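Local coordinates for protein succinylglutamate desuccinylase (Vibrio parahaemolyticus, PDB 2BCO) that probably cleaves N-succinylglutamate into succinate and glutamate as a zinc-dependent hydrolase, the last step of arginine breakdown by the AST pathway, at residues I58-H63 / E71-I76; L92-H97 / K134-D139; D13-H18 / E99-H104; G40-I45 / S75-I80. All coordinates share one frame; numbering follows the deposited sequence.

Contact 1. Residues I58-H63 / E71-I76; sequences ISCGIH and ELVDSI. With ZN (zinc ion), chain C.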
loop_
_atom_site.group_PDB
_atom_site.type_symbol
_atom_site.label_atom_id
_atom_site.label_comp_id
_atom_site.label_asym_id
_atom_site.label_seq_id
_atom_site.Cartn_x
_atom_site.Cartn_y
_atom_site.Cartn_z
ATOM N N ILE A 58 -0.208 -7.287 6.187
ATOM C CA ILE A 58 0.212 -5.911 6.375
ATOM C C ILE A 58 1.659 -5.839 5.912
ATOM O O ILE A 58 2.565 -6.245 6.626
ATOM C CB ILE A 58 0.104 -5.501 7.861
ATOM C CG1 ILE A 58 -1.338 -5.715 8.351
ATOM C CG2 ILE A 58 0.514 -4.039 8.031
ATOM C CD1 ILE A 58 -1.489 -5.679 9.871
ATOM N N SER A 59 1.873 -5.336 4.703
ATOM C CA SER A 59 3.227 -5.244 4.187
ATOM C C SER A 59 3.754 -3.820 4.144
ATOM O O SER A 59 3.005 -2.853 4.008
ATOM C CB SER A 59 3.318 -5.889 2.790
ATOM O OG SER A 59 2.457 -5.272 1.852
ATOM N N CYS A 60 5.061 -3.703 4.286
ATOM C CA CYS A 60 5.709 -2.414 4.228
ATOM C C CYS A 60 7.074 -2.632 3.606
ATOM O O CYS A 60 7.552 -3.768 3.514
ATOM C CB CYS A 60 5.859 -1.825 5.632
ATOM S SG CYS A 60 6.850 -2.816 6.722
ATOM N N GLY A 61 7.694 -1.548 3.162
ATOM C CA GLY A 61 9.009 -1.669 2.577
ATOM C C GLY A 61 9.137 -2.252 1.177
ATOM O O GLY A 61 10.233 -2.666 0.816
ATOM N N ILE A 62 8.055 -2.305 0.398
ATOM C CA ILE A 62 8.145 -2.805 -0.973
ATOM C C ILE A 62 9.230 -1.944 -1.626
ATOM O O ILE A 62 10.002 -2.410 -2.471
ATOM C CB ILE A 62 6.793 -2.646 -1.733
ATOM C CG1 ILE A 62 5.868 -3.813 -1.382
ATOM C CG2 ILE A 62 7.015 -2.600 -3.253
ATOM C CD1 ILE A 62 6.447 -5.189 -1.722
ATOM N N HIS A 63 9.266 -0.683 -1.199
ATOM C CA HIS A 63 10.246 0.310 -1.627
ATOM C C HIS A 63 11.068 0.534 -0.354
ATOM O O HIS A 63 10.517 0.890 0.687
ATOM C CB HIS A 63 9.543 1.600 -2.068
ATOM C CG HIS A 63 8.844 1.472 -3.385
ATOM N ND1 HIS A 63 7.785 2.274 -3.752
ATOM C CD2 HIS A 63 9.068 0.647 -4.434
ATOM C CE1 HIS A 63 7.386 1.947 -4.968
ATOM N NE2 HIS A 63 8.148 0.963 -5.404
ATOM N N GLU A 71 8.307 1.566 10.853
ATOM C CA GLU A 71 8.405 1.938 12.264
ATOM C C GLU A 71 7.083 1.642 12.966
ATOM O O GLU A 71 7.080 1.130 14.085
ATOM C CB GLU A 71 8.741 3.431 12.431
ATOM C CG GLU A 71 10.082 3.876 11.850
ATOM C CD GLU A 71 10.670 5.085 12.599
ATOM O OE1 GLU A 71 10.932 6.139 11.966
ATOM O OE2 GLU A 71 10.862 4.971 13.834
ATOM N N LEU A 72 5.964 1.964 12.310
ATOM C CA LEU A 72 4.640 1.708 12.895
ATOM C C LEU A 72 4.437 0.212 13.088
ATOM O O LEU A 72 3.952 -0.229 14.130
ATOM C CB LEU A 72 3.519 2.258 12.002
ATOM C CG LEU A 72 3.499 3.776 11.804
ATOM C CD1 LEU A 72 2.239 4.169 11.046
ATOM C CD2 LEU A 72 3.558 4.489 13.175
ATOM N N VAL A 73 4.806 -0.566 12.076
ATOM C CA VAL A 73 4.683 -2.016 12.152
ATOM C C VAL A 73 5.571 -2.523 13.283
ATOM O O VAL A 73 5.174 -3.380 14.060
ATOM C CB VAL A 73 5.111 -2.696 10.818
ATOM C CG1 VAL A 73 5.238 -4.207 11.006
ATOM C CG2 VAL A 73 4.078 -2.392 9.729
ATOM N N ASP A 74 6.773 -1.970 13.386
ATOM C CA ASP A 74 7.699 -2.395 14.425
ATOM C C ASP A 74 7.154 -2.194 15.840
ATOM O O ASP A 74 7.381 -3.025 16.719
ATOM C CB ASP A 74 9.023 -1.656 14.285
ATOM C CG ASP A 74 10.058 -2.142 15.267
ATOM O OD1 ASP A 74 10.483 -3.311 15.155
ATOM O OD2 ASP A 74 10.439 -1.352 16.156
ATOM N N SER A 75 6.446 -1.089 16.059
ATOM C CA SER A 75 5.857 -0.794 17.367
ATOM C C SER A 75 4.625 -1.662 17.637
ATOM O O SER A 75 4.328 -1.989 18.791
ATOM C CB SER A 75 5.476 0.682 17.460
ATOM O OG SER A 75 6.615 1.507 17.260
ATOM N N ILE A 76 3.908 -2.030 16.577
ATOM C CA ILE A 76 2.739 -2.890 16.726
ATOM C C ILE A 76 3.202 -4.290 17.133
ATOM O O ILE A 76 2.595 -4.925 17.998
ATOM C CB ILE A 76 1.905 -2.930 15.411
ATOM C CG1 ILE A 76 1.060 -1.651 15.323
ATOM C CG2 ILE A 76 1.015 -4.166 15.356
ATOM C CD1 ILE A 76 0.399 -1.429 13.996
HETATM ZN ZN ZN C . 6.068 3.146 -2.372
HETATM O O HOH W 1 5.318 5.271 -3.586
#

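Contact 2. Residues L92-H97 / K134-D139; sequences LFIIAH and KLLVRD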
loop_
_atom_site.group_PDB
_atom_site.type_symbol
_atom_site.label_atom_id
_atom_site.label_comp_id
_atom_site.label_asym_id
_atom_site.label_seq_id
_atom_site.Cartn_x
_atom_site.Cartn_y
_atom_site.Cartn_z
ATOM N N LEU A 92 -0.277 -11.138 8.770
ATOM C CA LEU A 92 0.988 -11.538 8.179
ATOM C C LEU A 92 1.749 -10.239 7.957
ATOM O O LEU A 92 1.427 -9.487 7.029
ATOM C CB LEU A 92 0.781 -12.252 6.839
ATOM C CG LEU A 92 2.095 -12.734 6.208
ATOM C CD1 LEU A 92 2.690 -13.821 7.082
ATOM C CD2 LEU A 92 1.870 -13.258 4.804
ATOM N N PHE A 93 2.731 -9.966 8.818
ATOM C CA PHE A 93 3.532 -8.749 8.715
ATOM C C PHE A 93 4.725 -8.984 7.823
ATOM O O PHE A 93 5.478 -9.953 7.988
ATOM C CB PHE A 93 4.011 -8.268 10.094
ATOM C CG PHE A 93 2.896 -7.774 10.990
ATOM C CD1 PHE A 93 2.190 -8.654 11.797
ATOM C CD2 PHE A 93 2.538 -6.432 10.999
ATOM C CE1 PHE A 93 1.136 -8.204 12.611
ATOM C CE2 PHE A 93 1.486 -5.965 11.807
ATOM C CZ PHE A 93 0.785 -6.860 12.614
ATOM N N ILE A 94 4.913 -8.083 6.877
ATOM C CA ILE A 94 6.002 -8.243 5.954
ATOM C C ILE A 94 6.853 -6.995 5.813
ATOM O O ILE A 94 6.337 -5.881 5.687
ATOM C CB ILE A 94 5.463 -8.636 4.545
ATOM C CG1 ILE A 94 4.706 -9.965 4.621
ATOM C CG2 ILE A 94 6.610 -8.741 3.545
ATOM C CD1 ILE A 94 4.080 -10.371 3.293
ATOM N N ILE A 95 8.161 -7.189 5.881
ATOM C CA ILE A 95 9.105 -6.110 5.645
ATOM C C ILE A 95 9.765 -6.668 4.389
ATOM O O ILE A 95 10.663 -7.499 4.467
ATOM C CB ILE A 95 10.169 -5.971 6.753
ATOM C CG1 ILE A 95 9.533 -5.481 8.049
ATOM C CG2 ILE A 95 11.254 -4.990 6.308
ATOM C CD1 ILE A 95 10.483 -5.484 9.215
ATOM N N ALA A 96 9.271 -6.254 3.232
ATOM C CA ALA A 96 9.811 -6.741 1.980
ATOM C C ALA A 96 11.063 -5.954 1.645
ATOM O O ALA A 96 11.152 -4.775 1.950
ATOM C CB ALA A 96 8.780 -6.569 0.871
ATOM N N HIS A 97 12.047 -6.607 1.052
ATOM C CA HIS A 97 13.263 -5.901 0.636
ATOM C C HIS A 97 14.140 -5.166 1.659
ATOM O O HIS A 97 14.498 -4.004 1.455
ATOM C CB HIS A 97 12.895 -4.909 -0.454
ATOM C CG HIS A 97 13.859 -4.887 -1.582
ATOM N ND1 HIS A 97 15.068 -5.554 -1.536
ATOM C CD2 HIS A 97 13.802 -4.307 -2.804
ATOM C CE1 HIS A 97 15.704 -5.389 -2.675
ATOM N NE2 HIS A 97 14.955 -4.634 -3.467
ATOM N N LYS A 134 4.599 -13.651 -3.745
ATOM C CA LYS A 134 3.393 -14.281 -4.274
ATOM C C LYS A 134 3.125 -15.573 -3.512
ATOM O O LYS A 134 1.972 -15.951 -3.309
ATOM C CB LYS A 134 3.537 -14.594 -5.765
ATOM C CG LYS A 134 3.874 -13.409 -6.644
ATOM C CD LYS A 134 3.907 -13.838 -8.099
ATOM C CE LYS A 134 4.237 -12.677 -9.014
ATOM N NZ LYS A 134 4.272 -13.104 -10.446
ATOM N N LEU A 135 4.199 -16.245 -3.105
ATOM C CA LEU A 135 4.103 -17.494 -2.346
ATOM C C LEU A 135 3.542 -17.240 -0.941
ATOM O O LEU A 135 2.689 -17.981 -0.461
ATOM C CB LEU A 135 5.488 -18.145 -2.243
ATOM C CG LEU A 135 5.916 -19.227 -3.241
ATOM C CD1 LEU A 135 5.234 -19.044 -4.579
ATOM C CD2 LEU A 135 7.441 -19.197 -3.385
ATOM N N LEU A 136 4.040 -16.194 -0.282
ATOM C CA LEU A 136 3.583 -15.836 1.061
ATOM C C LEU A 136 2.092 -15.521 1.050
ATOM O O LEU A 136 1.373 -15.850 1.991
ATOM C CB LEU A 136 4.335 -14.613 1.573
ATOM C CG LEU A 136 5.855 -14.703 1.655
ATOM C CD1 LEU A 136 6.394 -13.408 2.230
ATOM C CD2 LEU A 136 6.264 -15.881 2.528
ATOM N N VAL A 137 1.636 -14.865 -0.012
ATOM C CA VAL A 137 0.235 -14.511 -0.134
ATOM C C VAL A 137 -0.591 -15.779 -0.248
ATOM O O VAL A 137 -1.598 -15.951 0.449
ATOM C CB VAL A 137 -0.018 -13.634 -1.389
ATOM C CG1 VAL A 137 -1.514 -13.515 -1.654
ATOM C CG2 VAL A 137 0.583 -12.257 -1.186
ATOM N N ARG A 138 -0.149 -16.666 -1.136
ATOM C CA ARG A 138 -0.828 -17.926 -1.365
ATOM C C ARG A 138 -0.970 -18.725 -0.069
ATOM O O ARG A 138 -2.072 -19.152 0.282
ATOM C CB ARG A 138 -0.060 -18.752 -2.396
ATOM C CG ARG A 138 -0.741 -20.053 -2.799
ATOM C CD ARG A 138 0.266 -20.993 -3.435
ATOM N NE ARG A 138 1.320 -21.366 -2.492
ATOM C CZ ARG A 138 2.419 -22.034 -2.830
ATOM N NH1 ARG A 138 2.610 -22.398 -4.091
ATOM N NH2 ARG A 138 3.326 -22.348 -1.912
ATOM N N ASP A 139 0.141 -18.915 0.644
ATOM C CA ASP A 139 0.129 -19.687 1.885
ATOM C C ASP A 139 -0.739 -19.084 2.981
ATOM O O ASP A 139 -1.375 -19.808 3.751
ATOM C CB ASP A 139 1.551 -19.860 2.430
ATOM C CG ASP A 139 2.407 -20.769 1.562
ATOM O OD1 ASP A 139 1.873 -21.365 0.592
ATOM O OD2 ASP A 139 3.619 -20.888 1.856
#

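Contact 3. Residues D13-H18 / E99-H104; sequences DTLDVH and ESTLAH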
loop_
_atom_site.group_PDB
_atom_site.type_symbol
_atom_site.label_atom_id
_atom_site.label_comp_id
_atom_site.label_asym_id
_atom_site.label_seq_id
_atom_site.Cartn_x
_atom_site.Cartn_y
_atom_site.Cartn_z
ATOM N N ASP A 13 16.028 -6.601 13.781
ATOM C CA ASP A 13 16.558 -7.908 13.419
ATOM C C ASP A 13 16.530 -8.065 11.903
ATOM O O ASP A 13 17.495 -8.540 11.302
ATOM C CB ASP A 13 15.739 -9.036 14.043
ATOM C CG ASP A 13 16.022 -9.224 15.522
ATOM O OD1 ASP A 13 15.788 -10.345 16.020
ATOM O OD2 ASP A 13 16.462 -8.264 16.193
ATOM N N THR A 14 15.420 -7.664 11.289
ATOM C CA THR A 14 15.273 -7.771 9.845
ATOM C C THR A 14 16.395 -7.031 9.130
ATOM O O THR A 14 16.905 -7.500 8.111
ATOM C CB THR A 14 13.908 -7.201 9.370
ATOM O OG1 THR A 14 12.840 -8.002 9.890
ATOM C CG2 THR A 14 13.822 -7.207 7.865
ATOM N N LEU A 15 16.785 -5.881 9.671
ATOM C CA LEU A 15 17.842 -5.077 9.067
ATOM C C LEU A 15 19.257 -5.603 9.302
ATOM O O LEU A 15 20.183 -5.207 8.601
ATOM C CB LEU A 15 17.731 -3.622 9.545
ATOM C CG LEU A 15 16.956 -2.693 8.592
ATOM C CD1 LEU A 15 15.767 -3.428 7.993
ATOM C CD2 LEU A 15 16.500 -1.441 9.327
ATOM N N ASP A 16 19.420 -6.503 10.270
ATOM C CA ASP A 16 20.733 -7.070 10.564
ATOM C C ASP A 16 20.925 -8.406 9.857
ATOM O O ASP A 16 20.251 -9.388 10.166
ATOM C CB ASP A 16 20.915 -7.247 12.075
ATOM C CG ASP A 16 22.271 -7.832 12.433
ATOM O OD1 ASP A 16 23.270 -7.471 11.776
ATOM O OD2 ASP A 16 22.344 -8.641 13.381
ATOM N N VAL A 17 21.858 -8.436 8.913
ATOM C CA VAL A 17 22.130 -9.642 8.139
ATOM C C VAL A 17 22.701 -10.802 8.953
ATOM O O VAL A 17 22.542 -11.964 8.577
ATOM C CB VAL A 17 23.102 -9.341 6.982
ATOM C CG1 VAL A 17 23.185 -10.539 6.047
ATOM C CG2 VAL A 17 22.642 -8.106 6.229
ATOM N N HIS A 18 23.357 -10.493 10.067
ATOM C CA HIS A 18 23.963 -11.530 10.897
ATOM C C HIS A 18 23.139 -12.016 12.091
ATOM O O HIS A 18 23.513 -11.789 13.244
ATOM C CB HIS A 18 25.337 -11.062 11.388
ATOM C CG HIS A 18 26.341 -10.881 10.292
ATOM N ND1 HIS A 18 26.188 -9.948 9.288
ATOM C CD2 HIS A 18 27.509 -11.516 10.040
ATOM C CE1 HIS A 18 27.220 -10.017 8.466
ATOM N NE2 HIS A 18 28.037 -10.960 8.899
ATOM N N GLU A 99 17.208 -5.335 2.125
ATOM C CA GLU A 99 18.490 -4.946 1.567
ATOM C C GLU A 99 18.426 -3.532 1.003
ATOM O O GLU A 99 19.388 -2.775 1.102
ATOM C CB GLU A 99 18.933 -5.930 0.481
ATOM C CG GLU A 99 20.309 -5.628 -0.086
ATOM C CD GLU A 99 20.802 -6.702 -1.041
ATOM O OE1 GLU A 99 21.904 -6.533 -1.604
ATOM O OE2 GLU A 99 20.092 -7.714 -1.228
ATOM N N SER A 100 17.286 -3.170 0.423
ATOM C CA SER A 100 17.125 -1.840 -0.152
ATOM C C SER A 100 16.913 -0.777 0.935
ATOM O O SER A 100 17.210 0.399 0.732
ATOM C CB SER A 100 15.954 -1.832 -1.139
ATOM O OG SER A 100 15.920 -0.618 -1.868
ATOM N N THR A 101 16.395 -1.193 2.085
ATOM C CA THR A 101 16.181 -0.266 3.186
ATOM C C THR A 101 17.557 0.106 3.737
ATOM O O THR A 101 17.751 1.194 4.276
ATOM C CB THR A 101 15.334 -0.904 4.304
ATOM O OG1 THR A 101 14.083 -1.331 3.764
ATOM C CG2 THR A 101 15.072 0.093 5.417
ATOM N N LEU A 102 18.517 -0.803 3.583
ATOM C CA LEU A 102 19.881 -0.561 4.050
ATOM C C LEU A 102 20.621 0.378 3.097
ATOM O O LEU A 102 21.384 1.241 3.526
ATOM C CB LEU A 102 20.639 -1.884 4.178
ATOM C CG LEU A 102 20.171 -2.804 5.311
ATOM C CD1 LEU A 102 20.767 -4.181 5.121
ATOM C CD2 LEU A 102 20.575 -2.216 6.666
ATOM N N ALA A 103 20.397 0.208 1.800
ATOM C CA ALA A 103 21.042 1.062 0.815
ATOM C C ALA A 103 20.321 2.407 0.798
ATOM O O ALA A 103 20.745 3.343 0.118
ATOM C CB ALA A 103 20.990 0.410 -0.564
ATOM N N HIS A 104 19.223 2.485 1.545
ATOM C CA HIS A 104 18.425 3.709 1.653
ATOM C C HIS A 104 17.890 4.154 0.291
ATOM O O HIS A 104 17.770 5.353 0.025
ATOM C CB HIS A 104 19.269 4.844 2.254
ATOM C CG HIS A 104 20.095 4.440 3.442
ATOM N ND1 HIS A 104 19.538 4.027 4.635
ATOM C CD2 HIS A 104 21.436 4.401 3.619
ATOM C CE1 HIS A 104 20.503 3.752 5.494
ATOM N NE2 HIS A 104 21.664 3.969 4.906
#

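Contact 4. Residues G40-I45 / S75-I80; sequences GVLEVI and SIIKDI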
loop_
_atom_site.group_PDB
_atom_site.type_symbol
_atom_site.label_atom_id
_atom_site.label_comp_id
_atom_site.label_asym_id
_atom_site.label_seq_id
_atom_site.Cartn_x
_atom_site.Cartn_y
_atom_site.Cartn_z
ATOM N N GLY A 40 11.882 -10.979 7.916
ATOM C CA GLY A 40 10.853 -10.018 7.565
ATOM C C GLY A 40 9.462 -10.567 7.322
ATOM O O GLY A 40 8.622 -9.884 6.747
ATOM N N VAL A 41 9.208 -11.794 7.750
ATOM C CA VAL A 41 7.899 -12.395 7.557
ATOM C C VAL A 41 7.427 -12.903 8.915
ATOM O O VAL A 41 7.977 -13.858 9.456
ATOM C CB VAL A 41 7.977 -13.549 6.541
ATOM C CG1 VAL A 41 6.594 -14.140 6.299
ATOM C CG2 VAL A 41 8.579 -13.028 5.227
ATOM N N LEU A 42 6.417 -12.246 9.472
ATOM C CA LEU A 42 5.918 -12.628 10.788
ATOM C C LEU A 42 4.415 -12.836 10.754
ATOM O O LEU A 42 3.672 -11.926 10.393
ATOM C CB LEU A 42 6.239 -11.523 11.806
ATOM C CG LEU A 42 6.440 -11.824 13.306
ATOM C CD1 LEU A 42 5.845 -10.679 14.138
ATOM C CD2 LEU A 42 5.792 -13.140 13.700
ATOM N N GLU A 43 3.958 -14.029 11.114
ATOM C CA GLU A 43 2.525 -14.275 11.149
ATOM C C GLU A 43 2.052 -14.168 12.592
ATOM O O GLU A 43 2.752 -14.584 13.513
ATOM C CB GLU A 43 2.183 -15.660 10.612
ATOM C CG GLU A 43 0.688 -15.852 10.411
ATOM C CD GLU A 43 0.352 -17.154 9.722
ATOM O OE1 GLU A 43 0.923 -17.418 8.634
ATOM O OE2 GLU A 43 -0.484 -17.907 10.262
ATOM N N VAL A 44 0.874 -13.592 12.789
ATOM C CA VAL A 44 0.316 -13.450 14.124
ATOM C C VAL A 44 -1.079 -14.058 14.075
ATOM O O VAL A 44 -1.936 -13.610 13.317
ATOM C CB VAL A 44 0.250 -11.961 14.547
ATOM C CG1 VAL A 44 -0.244 -11.835 15.976
ATOM C CG2 VAL A 44 1.627 -11.332 14.424
ATOM N N ILE A 45 -1.291 -15.098 14.873
ATOM C CA ILE A 45 -2.575 -15.785 14.920
ATOM C C ILE A 45 -3.258 -15.530 16.264
ATOM O O ILE A 45 -2.619 -15.600 17.313
ATOM C CB ILE A 45 -2.382 -17.312 14.734
ATOM C CG1 ILE A 45 -1.700 -17.586 13.389
ATOM C CG2 ILE A 45 -3.729 -18.033 14.824
ATOM C CD1 ILE A 45 -1.407 -19.053 13.130
ATOM N N SER A 75 6.446 -1.089 16.059
ATOM C CA SER A 75 5.857 -0.794 17.367
ATOM C C SER A 75 4.625 -1.662 17.637
ATOM O O SER A 75 4.328 -1.989 18.791
ATOM C CB SER A 75 5.476 0.682 17.460
ATOM O OG SER A 75 6.615 1.507 17.260
ATOM N N ILE A 76 3.908 -2.030 16.577
ATOM C CA ILE A 76 2.739 -2.890 16.726
ATOM C C ILE A 76 3.202 -4.290 17.133
ATOM O O ILE A 76 2.595 -4.925 17.998
ATOM C CB ILE A 76 1.905 -2.930 15.411
ATOM C CG1 ILE A 76 1.060 -1.651 15.323
ATOM C CG2 ILE A 76 1.015 -4.166 15.356
ATOM C CD1 ILE A 76 0.399 -1.429 13.996
ATOM N N ILE A 77 4.288 -4.762 16.526
ATOM C CA ILE A 77 4.826 -6.077 16.857
ATOM C C ILE A 77 5.266 -6.063 18.324
ATOM O O ILE A 77 4.990 -6.989 19.087
ATOM C CB ILE A 77 6.058 -6.432 15.981
ATOM C CG1 ILE A 77 5.682 -6.418 14.494
ATOM C CG2 ILE A 77 6.623 -7.782 16.403
ATOM C CD1 ILE A 77 4.630 -7.412 14.113
ATOM N N LYS A 78 5.949 -4.997 18.715
ATOM C CA LYS A 78 6.424 -4.862 20.082
ATOM C C LYS A 78 5.275 -4.859 21.090
ATOM O O LYS A 78 5.388 -5.447 22.168
ATOM C CB LYS A 78 7.248 -3.579 20.217
ATOM C CG LYS A 78 7.913 -3.383 21.573
ATOM C CD LYS A 78 8.852 -2.184 21.546
ATOM C CE LYS A 78 9.957 -2.366 20.503
ATOM N NZ LYS A 78 10.865 -1.188 20.412
ATOM N N ASP A 79 4.167 -4.204 20.742
ATOM C CA ASP A 79 3.021 -4.143 21.644
ATOM C C ASP A 79 2.256 -5.460 21.693
ATOM O O ASP A 79 1.715 -5.831 22.734
ATOM C CB ASP A 79 2.083 -2.991 21.256
ATOM C CG ASP A 79 2.695 -1.622 21.533
ATOM O OD1 ASP A 79 3.697 -1.555 22.281
ATOM O OD2 ASP A 79 2.177 -0.609 21.018
ATOM N N ILE A 80 2.210 -6.169 20.572
ATOM C CA ILE A 80 1.526 -7.455 20.534
ATOM C C ILE A 80 2.308 -8.459 21.382
ATOM O O ILE A 80 1.723 -9.280 22.092
ATOM C CB ILE A 80 1.431 -8.006 19.089
ATOM C CG1 ILE A 80 0.481 -7.142 18.259
ATOM C CG2 ILE A 80 0.977 -9.463 19.111
ATOM C CD1 ILE A 80 0.411 -7.538 16.805
#

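Contact 1. Residues I58-H63 / E71-I76
Val73 of helix 68-81 sets a single methyl against two residues of strand 55-60, within the beta-alpha-beta unit made by strand 55-60, helix 68-81 and strand 90-95 of the zinc exopeptidase-like catalytic domain. That methyl, CG2, lies 4.1 Å from Cys60 SG and 4.3 Å from Ile58 CG2, so it bridges two residues that project from the same face of the strand. Its position follows from the Val73 torsion: CG1 stands anti to the backbone N (chi1 169°), which leaves CG2 beside that N and over the strand, while the valine also packs on Phe93. Cys60 CA and Val73 CA, 8.0 Å apart, are the closest CA pair of the two segments, and the touching residues are all buried. Ser59 points off the other face of the strand, where its OG is hydrogen-bonded by Asp153 and His151. Beyond the strand's end, the chain turns through Gly61, whose phi is positive (75°), and delivers His63 to the metal. Glu66 and His155 complete the protein ligands, and His63 and Glu66 have the HxxE spacing of this family. Asn111 accepts a hydrogen bond from His63 NE2, a second-shell link that, with the metal bond, probably holds the imidazole in its rotation. The other ring nitrogen, His63 ND1, binds the zinc ion at 2.4 Å, and the oxygen of water 1 lies 2.6 Å from the same ion.

Contact 2. Residues L92-H97 / K134-D139
Leu136 meets Leu92 and Ile94 without any flat side chain between them; the guanidinium of Arg138 and the carboxylate of Asp139 lie away from the strand. One face of the Arg138 guanidinium carries Leu135 CD1, 4.2 Å above the plane and offset toward the rim. At its edge is the Asp139 carboxylate, gripped side-on: Arg138 NE and NH2 both reach Asp139 OD1, each at 3.1 Å. OD1 lies only 5° out of the guanidinium plane, but the two nitrogens approach the carboxylate from one face, on the syn side of OD1. This salt bridge is exposed and belongs to the surface of helix 125-141.

Toward strand 90-95 the helix presents Leu136 instead. The extended Ile94 chain (chi2 177°) carries CD1 to 4.0 Å from Leu136 CD1, the two side chains crossing at a slant. Leu92 comes in lower, against the helix backbone: its CD2 is 3.9 Å from Leu136 O and 4.3 Å from Leu136 CB. Val41 of the adjacent strand 41-45 touches both Leu92 and Leu136, extending the apolar patch. Val137, on the next helix position, packs on Ile57, Phe203 and Tyr211. A polar link lies nearby, His97 NE2 hydrogen-bonded to Glu126 OE2. Between the two segments themselves 123 Å² is buried, mostly apolar side chain, so dispersion and hydrophobicity hold them together, with Arg138 and Asp139 kept on the outer surface.

Contact 3. Residues D13-H18 / E99-H104
Leu102 and Leu15 lie alongside one another, pointing opposite ways, and join the ends of two short helices. Leu102 has a common leucine shape, CG beside its backbone N (chi1 -70°) and an extended chi2, which sets both methyls around the outer end of the Leu15 carbonyl oxygen. Leu102 CD2 lies 3.6 Å and Leu102 CD1 3.7 Å from Leu15 O. The same Leu102 CD2 is 4.1 Å from Leu15 CG. Leu15 itself is turned away from the usual staggered positions (chi1 -95°), and its CD1 comes within 4.4 Å of Thr101 CG2. Val17 adds a looser touch at the solvent-facing margin, CG2 to Leu102 CD1 at 4.5 Å.

Both helices finish close by. A Schellman motif ends helix 98-102, with His104 at positive phi (60°) as its C-prime residue, and the His104 ring has Leu102 O above its centre. In 13-18 the chain leaves the helix at Asp16, which forms a salt bridge with Arg7. Thr101 is buried, and its OG1 is hydrogen-bonded to Gly64 O next to the zinc ligand His63. The contact thus ties the N-terminal helix 10-15 to helix 98-102, which directly follows strand 90-95, while Ile226 from another loop also packs on Leu15.

Contact 4. Residues G40-I45 / S75-I80
Leu42 and Ile77 meet because both side chains bend to reach each other. In Ile77 the first bond leaves the helix obliquely, but the torsions that follow (chi1 -59°, chi2 -61°) swing CD1 round toward the strand. Leu42 answers with CG roughly anti to its backbone N and a chi2 of -143°, away from the usual staggered values. The outcome is a tight tip-to-tip touch, Leu42 CD1 to Ile77 CD1 at 3.5 Å, with Ile77 CG2 close behind at 3.8 Å from the same Leu42 CD1.

Two residues along the strand and one turn along the helix, Val44 and Ile80 repeat the pattern in more regular rotamers: Val44 CG1 lies 4.1 Å from Ile80 CG2. The paired residues step along strand and helix in the same direction, so the helix lies alongside the strand here, with Leu42 CA and Ile77 CA 9.0 Å apart. Glu43, between the two contacting strand residues, projects from the other face, where Arg90 forms a salt bridge with it and Tyr37 a hydrogen bond. On the helix, Asp79 is paired with Arg242 of helix 235-245. The carboxylates of Glu43 and Asp79 thus find basic partners outside the interface, and what remains between strand and helix is branched aliphatic carbon, 154 Å² of it, held by close packing and exclusion of water.

How the contacts relate
Contacts 1 and 4 share helix 68-81, which lies over neighbouring parts of one sheet, and contact 2 covers strand 90-95 between them from helix 125-141. That strand is bonded on both sides: Ile58 N lies 2.9 Å from Leu92 O, and Phe93 N lies 2.7 Å from Leu42 O, both probable hydrogen bonds. Phe93 packs beneath the shared helix, its CD2 3.5 Å from Val73 CG1 and its CD1 3.6 Å from Ile77 CD1. Contact 3 lies beyond the C-terminal end of strand 90-95, where Ile95 CD1 is 3.5 Å from Thr14 OG1. Contact 1 carries the zinc ligand His63; the side chain of Thr101 in contact 3 is about 11 Å from the metal, that of Ile94 in contact 2 about 13 Å.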